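Local atomic coordinates of phenazine biosynthesis protein PhzF family (PDB entry 1S7J), a protein that probably acts as an isomerase of the PhzF family, named for a protein of phenazine biosynthesis. Residues Met1-Ala12 with Thr249-Leu260; Ile176-Phe186 with Ala206-Trp214. All coordinates share one frame; numbering follows the deposited sequence.

Interaction 1 of 2, residues Met1-Ala12 with Thr249-Leu260; sequences MSYPYYIVDAFA and TAKLFAKGEAYL
Ser2 to Ala10 pairs with Ala250 to Tyr259 as two antiparallel strands, their axes 4.3 Å apart at closest approach and their directions 143° apart. Backbone bonds join hydrogen-bonded pairs such as Tyr3 with Ala258 and Asp9 with Lys251, and Phe11 N to Thr249 O continues the series past the strand end. A classic bulge breaks the alternation: Ile7 O accepts from both Phe253 N (2.7 Å) and Ala254 N (3.3 Å), the first almost in line with the carbonyl, the second in its plane on a lone pair. The extra residue shifts the register, bringing Val8 opposite Leu252. In this protein of the DAP-epimerase clan, the pairing brings the two ends of the chain together; strand 19-25 bonds to the other edge of 2-10, and helix 72-85 covers Ala10, Ala250 and Leu252.

The Tyr5 ring lies over its cross-strand partner Gly256, put there by CG set between the backbone N and the carbonyl carbon (chi1 68°); Gly256 CA sits 4.1 Å from the ring centroid, 21° off its normal, in a CH-pi contact. Tyr3 offers a ring face to Leu260, whose CD1 stands 4.0 Å from the centroid as the side chains cross at about a right angle. At the bulge Ile7 and Phe253 run side by side, CG2 meeting CD2 at 3.8 Å. On the sheet face of Tyr6 and Val8, Leu252 CD2 comes within 4.0 Å of Tyr6 CB and also lies at the edge of the tyrosine ring, which meets Tyr85 too. Asp9 OD1 turns instead to Phe16 N.

Interaction 2 of 2, residues Ile176-Phe186 with Ala206-Trp214; sequences IVTASGDSVDF and AHANLIPYW
Helix 207-218 lies against the strands of one half of the molecule, and this contact is the part where it meets the hairpin formed by strands 175-180 and 186-192. The short axes of 176-180 and 207-214 run 10.1 Å apart, only 26° from parallel. Phe186 and Trp214 bury more surface than any other residue on their respective segments. Their rings form an offset stack, the phenylalanine ring 4.2 Å from the five-membered ring of the indole, with planes just 3° apart. Phe186 CB also stands over that indole ring, 3.5 Å from its centroid, while Tyr213 CE1 covers the opposite face; the indole is thus sandwiched between Tyr213 and the CB and ring of Phe186. The Phe186 torsion (chi1 74°) turns its ring along the helix, so that CE2 reaches Leu210 CB at 3.8 Å and CZ approaches the edge of His207 at CD2 (4.0 Å).

Nearer the start of the strand, Ile176 and Leu210 meet tip to tip, Ile176 CG2 toward Leu210 CD2, and Ile176 CD1 rests on Ala206 CB (3.8 Å). The six-membered ring of the indole reaches the backbone at Ala179 and Ser180, Trp214 CH2 lying 3.5 Å from Ser180 N. No hydrogen bond crosses between the segments. Strands 222-227 and 234-240 supply further contacts to Phe186, His207 and Ile211, an enclosure consistent with the PhzF and diaminopimelate epimerase fold, whose domains each wrap a curled sheet round a central helix.

How the interactions relate
Interaction 1 is a strand pairing whose bonds are mostly backbone, with side chains that range from buried near Ala10 to exposed at the chain ends. Interaction 2 is a helix-on-sheet contact with no hydrogen bond between its segments; almost wholly buried, it depends on aromatic stacking and aliphatic contacts. The centres of interaction 1 and interaction 2 are about 30 Å apart, on opposite sides of the chain's centre. The nearest atoms of interactions 1 and 2 are about 7 Å apart and do not touch. Strand 243-259 connects the two settings: its later part pairs in interaction 1, while its earlier part packs on His207 and Ile211 of the helix in interaction 2.

Interaction 1 of 2, residues Met1-Ala12 with Thr249-Leu260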
loop_
_atom_site.group_PDB
_atom_site.type_symbol
_atom_site.label_atom_id
_atom_site.label_comp_id
_atom_site.label_asym_id
_atom_site.label_seq_id
_atom_site.Cartn_x
_atom_site.Cartn_y
_atom_site.Cartn_z
ATOM N N MET A 1 27.985 13.455 5.764
ATOM C CA MET A 1 28.414 12.032 5.917
ATOM C C MET A 1 27.347 11.220 6.684
ATOM O O MET A 1 27.153 10.036 6.419
ATOM C CB MET A 1 29.761 12.026 6.662
ATOM C CG MET A 1 30.539 10.742 6.383
ATOM S SD MET A 1 31.522 10.220 7.799
ATOM C CE MET A 1 33.155 10.048 7.066
ATOM N N SER A 2 26.654 11.873 7.605
ATOM C CA SER A 2 25.613 11.206 8.400
ATOM C C SER A 2 24.171 11.613 7.942
ATOM O O SER A 2 23.841 12.797 7.873
ATOM C CB SER A 2 25.825 11.517 9.888
ATOM O OG SER A 2 24.865 10.881 10.710
ATOM N N TYR A 3 23.356 10.607 7.629
ATOM C CA TYR A 3 21.981 10.823 7.172
ATOM C C TYR A 3 21.004 9.974 7.955
ATOM O O TYR A 3 20.915 8.779 7.739
ATOM C CB TYR A 3 21.851 10.446 5.691
ATOM C CG TYR A 3 22.717 11.242 4.749
ATOM C CD1 TYR A 3 24.094 11.109 4.766
ATOM C CD2 TYR A 3 22.157 12.122 3.840
ATOM C CE1 TYR A 3 24.901 11.843 3.900
ATOM C CE2 TYR A 3 22.951 12.858 2.967
ATOM C CZ TYR A 3 24.327 12.713 3.007
ATOM O OH TYR A 3 25.134 13.447 2.168
ATOM N N PRO A 4 20.223 10.588 8.838
ATOM C CA PRO A 4 19.249 9.821 9.636
ATOM C C PRO A 4 18.230 9.076 8.755
ATOM O O PRO A 4 17.867 9.559 7.682
ATOM C CB PRO A 4 18.537 10.913 10.455
ATOM C CG PRO A 4 19.562 12.022 10.532
ATOM C CD PRO A 4 20.138 12.027 9.145
ATOM N N TYR A 5 17.797 7.895 9.198
ATOM C CA TYR A 5 16.805 7.137 8.461
ATOM C C TYR A 5 15.921 6.426 9.426
ATOM O O TYR A 5 16.228 6.339 10.617
ATOM C CB TYR A 5 17.450 6.149 7.463
ATOM C CG TYR A 5 18.197 5.005 8.089
ATOM C CD1 TYR A 5 17.523 3.881 8.572
ATOM C CD2 TYR A 5 19.584 5.043 8.217
ATOM C CE1 TYR A 5 18.211 2.835 9.170
ATOM C CE2 TYR A 5 20.275 4.011 8.806
ATOM C CZ TYR A 5 19.588 2.905 9.284
ATOM O OH TYR A 5 20.285 1.882 9.874
ATOM N N TYR A 6 14.769 5.950 8.940
ATOM C CA TYR A 6 13.807 5.244 9.763
ATOM C C TYR A 6 13.260 4.081 8.978
ATOM O O TYR A 6 13.209 4.126 7.755
ATOM C CB TYR A 6 12.650 6.190 10.171
ATOM C CG TYR A 6 13.089 7.421 10.957
ATOM C CD1 TYR A 6 13.806 8.454 10.336
ATOM C CD2 TYR A 6 12.821 7.534 12.318
ATOM C CE1 TYR A 6 14.251 9.560 11.060
ATOM C CE2 TYR A 6 13.260 8.636 13.050
ATOM C CZ TYR A 6 13.974 9.641 12.420
ATOM O OH TYR A 6 14.422 10.704 13.155
ATOM N N ILE A 7 12.935 3.003 9.667
ATOM C CA ILE A 7 12.376 1.820 9.035
ATOM C C ILE A 7 11.078 1.624 9.739
ATOM O O ILE A 7 11.060 1.348 10.939
ATOM C CB ILE A 7 13.244 0.563 9.266
ATOM C CG1 ILE A 7 14.686 0.796 8.815
ATOM C CG2 ILE A 7 12.642 -0.612 8.533
ATOM C CD1 ILE A 7 14.833 1.085 7.357
ATOM N N VAL A 8 9.973 1.807 9.040
ATOM C CA VAL A 8 8.681 1.643 9.657
ATOM C C VAL A 8 7.793 0.653 8.957
ATOM O O VAL A 8 7.868 0.480 7.733
ATOM C CB VAL A 8 7.961 3.024 9.844
ATOM C CG1 VAL A 8 8.753 4.137 9.191
ATOM C CG2 VAL A 8 6.533 2.988 9.330
ATOM N N ASP A 9 7.026 -0.078 9.744
ATOM C CA ASP A 9 6.089 -1.048 9.235
ATOM C C ASP A 9 4.734 -0.327 9.163
ATOM O O ASP A 9 4.095 -0.078 10.193
ATOM C CB ASP A 9 6.001 -2.257 10.173
ATOM C CG ASP A 9 7.336 -2.991 10.305
ATOM O OD1 ASP A 9 7.548 -3.656 11.341
ATOM O OD2 ASP A 9 8.170 -2.897 9.380
ATOM N N ALA A 10 4.364 0.097 7.960
ATOM C CA ALA A 10 3.110 0.806 7.739
ATOM C C ALA A 10 1.927 -0.148 7.828
ATOM O O ALA A 10 1.978 -1.258 7.316
ATOM C CB ALA A 10 3.139 1.501 6.402
ATOM N N PHE A 11 0.858 0.316 8.457
ATOM C CA PHE A 11 -0.371 -0.471 8.654
ATOM C C PHE A 11 -0.182 -1.582 9.647
ATOM O O PHE A 11 -0.926 -2.575 9.644
ATOM C CB PHE A 11 -0.892 -1.031 7.321
ATOM C CG PHE A 11 -1.338 0.025 6.351
ATOM C CD1 PHE A 11 -0.496 0.448 5.331
ATOM C CD2 PHE A 11 -2.613 0.606 6.459
ATOM C CE1 PHE A 11 -0.902 1.428 4.439
ATOM C CE2 PHE A 11 -3.021 1.584 5.568
ATOM C CZ PHE A 11 -2.173 1.995 4.560
ATOM N N ALA A 12 0.795 -1.412 10.537
ATOM C CA ALA A 12 1.101 -2.407 11.552
ATOM C C ALA A 12 1.006 -1.844 12.946
ATOM O O ALA A 12 1.404 -0.716 13.190
ATOM C CB ALA A 12 2.486 -2.953 11.322
ATOM N N THR A 249 -2.348 2.412 11.195
ATOM C CA THR A 249 -1.334 2.684 12.210
ATOM C C THR A 249 0.063 2.414 11.628
ATOM O O THR A 249 0.194 2.123 10.443
ATOM C CB THR A 249 -1.551 1.822 13.500
ATOM O OG1 THR A 249 -1.672 0.431 13.156
ATOM C CG2 THR A 249 -2.814 2.267 14.221
ATOM N N ALA A 250 1.095 2.592 12.442
ATOM C CA ALA A 250 2.472 2.355 12.013
ATOM C C ALA A 250 3.373 2.049 13.205
ATOM O O ALA A 250 3.067 2.409 14.351
ATOM C CB ALA A 250 2.999 3.532 11.258
ATOM N N LYS A 251 4.501 1.403 12.926
ATOM C CA LYS A 251 5.471 1.039 13.967
ATOM C C LYS A 251 6.892 1.193 13.510
ATOM O O LYS A 251 7.269 0.711 12.440
ATOM C CB LYS A 251 5.242 -0.398 14.430
ATOM C CG LYS A 251 4.543 -0.517 15.786
ATOM C CD LYS A 251 5.448 -0.053 16.928
ATOM C CE LYS A 251 4.789 -0.247 18.297
ATOM N NZ LYS A 251 4.489 -1.677 18.591
ATOM N N LEU A 252 7.693 1.884 14.309
ATOM C CA LEU A 252 9.100 2.093 14.005
ATOM C C LEU A 252 9.844 0.791 14.303
ATOM O O LEU A 252 9.735 0.243 15.406
ATOM C CB LEU A 252 9.682 3.199 14.879
ATOM C CG LEU A 252 10.689 4.189 14.290
ATOM C CD1 LEU A 252 11.855 4.363 15.238
ATOM C CD2 LEU A 252 11.171 3.749 12.954
ATOM N N PHE A 253 10.530 0.264 13.310
ATOM C CA PHE A 253 11.304 -0.945 13.494
ATOM C C PHE A 253 12.705 -0.552 13.913
ATOM O O PHE A 253 13.257 -1.112 14.844
ATOM C CB PHE A 253 11.375 -1.773 12.189
ATOM C CG PHE A 253 12.367 -2.889 12.248
ATOM C CD1 PHE A 253 12.166 -3.977 13.113
ATOM C CD2 PHE A 253 13.547 -2.833 11.501
ATOM C CE1 PHE A 253 13.134 -4.989 13.239
ATOM C CE2 PHE A 253 14.524 -3.841 11.617
ATOM C CZ PHE A 253 14.315 -4.920 12.491
ATOM N N ALA A 254 13.280 0.413 13.193
ATOM C CA ALA A 254 14.624 0.886 13.458
ATOM C C ALA A 254 14.829 2.341 13.076
ATOM O O ALA A 254 14.118 2.884 12.239
ATOM C CB ALA A 254 15.635 0.020 12.719
ATOM N N LYS A 255 15.835 2.943 13.683
ATOM C CA LYS A 255 16.213 4.335 13.462
ATOM C C LYS A 255 17.732 4.345 13.469
ATOM O O LYS A 255 18.343 3.689 14.320
ATOM C CB LYS A 255 15.699 5.200 14.635
ATOM C CG LYS A 255 16.179 6.633 14.616
ATOM C CD LYS A 255 16.115 7.252 16.016
ATOM C CE LYS A 255 17.239 8.265 16.220
ATOM N NZ LYS A 255 17.136 8.957 17.538
ATOM N N GLY A 256 18.348 5.079 12.575
ATOM C CA GLY A 256 19.794 5.105 12.556
ATOM C C GLY A 256 20.323 6.171 11.681
ATOM O O GLY A 256 19.690 7.209 11.511
ATOM N N GLU A 257 21.495 5.937 11.085
ATOM C CA GLU A 257 22.132 6.892 10.198
ATOM C C GLU A 257 22.912 6.157 9.117
ATOM O O GLU A 257 23.588 5.180 9.409
ATOM C CB GLU A 257 23.096 7.767 10.978
ATOM C CG GLU A 257 22.499 8.438 12.183
ATOM C CD GLU A 257 23.515 9.195 12.985
ATOM O OE1 GLU A 257 24.572 8.604 13.336
ATOM O OE2 GLU A 257 23.271 10.384 13.265
ATOM N N ALA A 258 22.794 6.612 7.864
ATOM C CA ALA A 258 23.525 6.007 6.766
ATOM C C ALA A 258 24.727 6.918 6.532
ATOM O O ALA A 258 24.666 8.105 6.841
ATOM C CB ALA A 258 22.636 5.906 5.505
ATOM N N TYR A 259 25.836 6.354 6.061
ATOM C CA TYR A 259 27.053 7.135 5.820
ATOM C C TYR A 259 27.426 7.090 4.346
ATOM O O TYR A 259 27.465 6.018 3.744
ATOM C CB TYR A 259 28.203 6.589 6.684
ATOM C CG TYR A 259 27.916 6.619 8.178
ATOM C CD1 TYR A 259 27.442 5.484 8.839
ATOM C CD2 TYR A 259 28.074 7.794 8.914
ATOM C CE1 TYR A 259 27.121 5.520 10.212
ATOM C CE2 TYR A 259 27.758 7.840 10.282
ATOM C CZ TYR A 259 27.276 6.699 10.917
ATOM O OH TYR A 259 26.921 6.743 12.250
ATOM N N LEU A 260 27.691 8.266 3.761
ATOM C CA LEU A 260 28.024 8.354 2.331
ATOM C C LEU A 260 29.320 9.118 2.048
ATOM O O LEU A 260 29.878 8.952 0.922
ATOM C CB LEU A 260 26.872 9.018 1.584
ATOM C CG LEU A 260 25.476 8.497 1.901
ATOM C CD1 LEU A 260 24.469 9.277 1.094
ATOM C CD2 LEU A 260 25.384 6.997 1.605
#

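Interaction 2 of 2, residues Ile176-Phe186 with Ala206-Trp214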
loop_
_atom_site.group_PDB
_atom_site.type_symbol
_atom_site.label_atom_id
_atom_site.label_comp_id
_atom_site.label_asym_id
_atom_site.label_seq_id
_atom_site.Cartn_x
_atom_site.Cartn_y
_atom_site.Cartn_z
ATOM N N ILE A 176 -6.070 -8.984 -7.255
ATOM C CA ILE A 176 -6.637 -8.757 -5.947
ATOM C C ILE A 176 -7.615 -9.859 -5.663
ATOM O O ILE A 176 -8.295 -10.334 -6.570
ATOM C CB ILE A 176 -7.399 -7.406 -5.883
ATOM C CG1 ILE A 176 -6.467 -6.244 -6.245
ATOM C CG2 ILE A 176 -7.987 -7.203 -4.489
ATOM C CD1 ILE A 176 -7.157 -4.897 -6.296
ATOM N N VAL A 177 -7.647 -10.314 -4.419
ATOM C CA VAL A 177 -8.555 -11.355 -3.992
ATOM C C VAL A 177 -9.234 -10.826 -2.732
ATOM O O VAL A 177 -8.574 -10.235 -1.870
ATOM C CB VAL A 177 -7.805 -12.700 -3.703
ATOM C CG1 VAL A 177 -7.175 -13.242 -4.991
ATOM C CG2 VAL A 177 -6.731 -12.497 -2.654
ATOM N N THR A 178 -10.539 -11.030 -2.626
ATOM C CA THR A 178 -11.303 -10.523 -1.483
ATOM C C THR A 178 -12.331 -11.520 -0.978
ATOM O O THR A 178 -12.520 -12.589 -1.560
ATOM C CB THR A 178 -12.083 -9.239 -1.863
ATOM O OG1 THR A 178 -11.480 -8.619 -3.010
ATOM C CG2 THR A 178 -12.074 -8.271 -0.728
ATOM N N ALA A 179 -13.007 -11.150 0.106
ATOM C CA ALA A 179 -14.045 -11.973 0.711
ATOM C C ALA A 179 -14.532 -11.330 2.009
ATOM O O ALA A 179 -13.849 -10.478 2.581
ATOM C CB ALA A 179 -13.529 -13.367 0.982
ATOM N N SER A 180 -15.726 -11.717 2.452
ATOM C CA SER A 180 -16.287 -11.184 3.693
ATOM C C SER A 180 -15.397 -11.549 4.873
ATOM O O SER A 180 -15.032 -12.728 5.056
ATOM C CB SER A 180 -17.703 -11.741 3.944
ATOM O OG SER A 180 -18.646 -11.229 3.017
ATOM N N GLY A 181 -15.023 -10.551 5.659
ATOM C CA GLY A 181 -14.189 -10.796 6.816
ATOM C C GLY A 181 -14.963 -11.496 7.911
ATOM O O GLY A 181 -16.190 -11.384 7.983
ATOM N N ASP A 182 -14.253 -12.250 8.753
ATOM C CA ASP A 182 -14.886 -12.969 9.858
ATOM C C ASP A 182 -15.159 -12.031 11.036
ATOM O O ASP A 182 -16.194 -12.141 11.695
ATOM C CB ASP A 182 -14.003 -14.137 10.325
ATOM C CG ASP A 182 -13.705 -15.138 9.210
ATOM O OD1 ASP A 182 -12.661 -15.817 9.299
ATOM O OD2 ASP A 182 -14.509 -15.252 8.253
ATOM N N SER A 183 -14.223 -11.117 11.285
ATOM C CA SER A 183 -14.346 -10.149 12.387
ATOM C C SER A 183 -14.227 -8.703 11.870
ATOM O O SER A 183 -14.289 -7.743 12.649
ATOM C CB SER A 183 -13.253 -10.396 13.439
ATOM O OG SER A 183 -13.315 -11.721 13.960
ATOM N N VAL A 184 -14.042 -8.562 10.563
ATOM C CA VAL A 184 -13.902 -7.259 9.934
ATOM C C VAL A 184 -14.866 -7.230 8.733
ATOM O O VAL A 184 -15.435 -8.267 8.384
ATOM C CB VAL A 184 -12.423 -7.050 9.495
ATOM C CG1 VAL A 184 -12.222 -7.402 8.032
ATOM C CG2 VAL A 184 -11.961 -5.669 9.825
ATOM N N ASP A 185 -15.062 -6.070 8.125
ATOM C CA ASP A 185 -15.984 -5.991 6.989
ATOM C C ASP A 185 -15.526 -6.771 5.754
ATOM O O ASP A 185 -16.322 -7.477 5.132
ATOM C CB ASP A 185 -16.314 -4.529 6.639
ATOM C CG ASP A 185 -17.309 -3.902 7.622
ATOM O OD1 ASP A 185 -18.064 -4.652 8.284
ATOM O OD2 ASP A 185 -17.342 -2.663 7.724
ATOM N N PHE A 186 -14.254 -6.634 5.391
ATOM C CA PHE A 186 -13.710 -7.357 4.251
ATOM C C PHE A 186 -12.197 -7.531 4.346
ATOM O O PHE A 186 -11.505 -6.724 4.976
ATOM C CB PHE A 186 -14.093 -6.681 2.928
ATOM C CG PHE A 186 -13.351 -5.399 2.642
ATOM C CD1 PHE A 186 -13.920 -4.164 2.951
ATOM C CD2 PHE A 186 -12.115 -5.422 1.992
ATOM C CE1 PHE A 186 -13.274 -2.971 2.607
ATOM C CE2 PHE A 186 -11.467 -4.241 1.646
ATOM C CZ PHE A 186 -12.049 -3.011 1.955
ATOM N N ALA A 206 -4.764 -0.442 -4.047
ATOM C CA ALA A 206 -5.661 -1.518 -4.401
ATOM C C ALA A 206 -7.024 -1.288 -3.777
ATOM O O ALA A 206 -8.022 -1.845 -4.227
ATOM C CB ALA A 206 -5.096 -2.836 -3.932
ATOM N N HIS A 207 -7.067 -0.487 -2.710
ATOM C CA HIS A 207 -8.311 -0.208 -2.029
ATOM C C HIS A 207 -9.210 0.771 -2.773
ATOM O O HIS A 207 -10.322 1.087 -2.329
ATOM C CB HIS A 207 -8.055 0.179 -0.578
ATOM C CG HIS A 207 -7.670 -0.983 0.273
ATOM N ND1 HIS A 207 -6.415 -1.557 0.226
ATOM C CD2 HIS A 207 -8.395 -1.749 1.122
ATOM C CE1 HIS A 207 -6.391 -2.627 0.999
ATOM N NE2 HIS A 207 -7.582 -2.761 1.553
ATOM N N ALA A 208 -8.715 1.244 -3.912
ATOM C CA ALA A 208 -9.473 2.127 -4.795
ATOM C C ALA A 208 -10.560 1.239 -5.447
ATOM O O ALA A 208 -11.641 1.700 -5.754
ATOM C CB ALA A 208 -8.568 2.710 -5.870
ATOM N N ASN A 209 -10.223 -0.040 -5.640
ATOM C CA ASN A 209 -11.145 -1.021 -6.219
ATOM C C ASN A 209 -11.902 -1.716 -5.084
ATOM O O ASN A 209 -13.104 -1.956 -5.180
ATOM C CB ASN A 209 -10.378 -2.095 -7.016
ATOM C CG ASN A 209 -9.647 -1.527 -8.234
ATOM O OD1 ASN A 209 -10.080 -0.546 -8.837
ATOM N ND2 ASN A 209 -8.553 -2.190 -8.617
ATOM N N LEU A 210 -11.167 -2.062 -4.022
ATOM C CA LEU A 210 -11.730 -2.742 -2.842
ATOM C C LEU A 210 -12.830 -1.997 -2.119
ATOM O O LEU A 210 -13.901 -2.552 -1.870
ATOM C CB LEU A 210 -10.620 -3.054 -1.819
ATOM C CG LEU A 210 -9.816 -4.346 -1.908
ATOM C CD1 LEU A 210 -10.765 -5.508 -2.009
ATOM C CD2 LEU A 210 -8.895 -4.323 -3.088
ATOM N N ILE A 211 -12.529 -0.772 -1.682
ATOM C CA ILE A 211 -13.499 0.033 -0.948
ATOM C C ILE A 211 -14.816 0.278 -1.730
ATOM O O ILE A 211 -15.901 0.040 -1.198
ATOM C CB ILE A 211 -12.862 1.367 -0.425
ATOM C CG1 ILE A 211 -11.686 1.032 0.503
ATOM C CG2 ILE A 211 -13.889 2.189 0.358
ATOM C CD1 ILE A 211 -11.021 2.244 1.110
ATOM N N PRO A 212 -14.731 0.778 -2.975
ATOM C CA PRO A 212 -15.957 1.006 -3.738
ATOM C C PRO A 212 -16.816 -0.268 -3.785
ATOM O O PRO A 212 -18.004 -0.244 -3.453
ATOM C CB PRO A 212 -15.422 1.354 -5.121
ATOM C CG PRO A 212 -14.202 2.126 -4.793
ATOM C CD PRO A 212 -13.562 1.278 -3.721
ATOM N N TYR A 213 -16.180 -1.378 -4.173
ATOM C CA TYR A 213 -16.858 -2.664 -4.276
ATOM C C TYR A 213 -17.607 -3.075 -3.011
ATOM O O TYR A 213 -18.779 -3.478 -3.080
ATOM C CB TYR A 213 -15.855 -3.780 -4.659
ATOM C CG TYR A 213 -16.473 -5.170 -4.624
ATOM C CD1 TYR A 213 -16.536 -5.892 -3.429
ATOM C CD2 TYR A 213 -17.064 -5.722 -5.759
ATOM C CE1 TYR A 213 -17.182 -7.115 -3.360
ATOM C CE2 TYR A 213 -17.717 -6.959 -5.697
ATOM C CZ TYR A 213 -17.771 -7.645 -4.485
ATOM O OH TYR A 213 -18.424 -8.843 -4.384
ATOM N N TRP A 214 -16.919 -3.059 -1.884
ATOM C CA TRP A 214 -17.526 -3.459 -0.624
ATOM C C TRP A 214 -18.484 -2.453 -0.013
ATOM O O TRP A 214 -19.322 -2.815 0.819
ATOM C CB TRP A 214 -16.446 -3.879 0.369
ATOM C CG TRP A 214 -15.824 -5.180 -0.003
ATOM C CD1 TRP A 214 -14.643 -5.372 -0.663
ATOM C CD2 TRP A 214 -16.371 -6.485 0.224
ATOM N NE1 TRP A 214 -14.425 -6.712 -0.863
ATOM C CE2 TRP A 214 -15.469 -7.418 -0.329
ATOM C CE3 TRP A 214 -17.545 -6.953 0.841
ATOM C CZ2 TRP A 214 -15.697 -8.804 -0.282
ATOM C CZ3 TRP A 214 -17.771 -8.332 0.887
ATOM C CH2 TRP A 214 -16.853 -9.237 0.326
#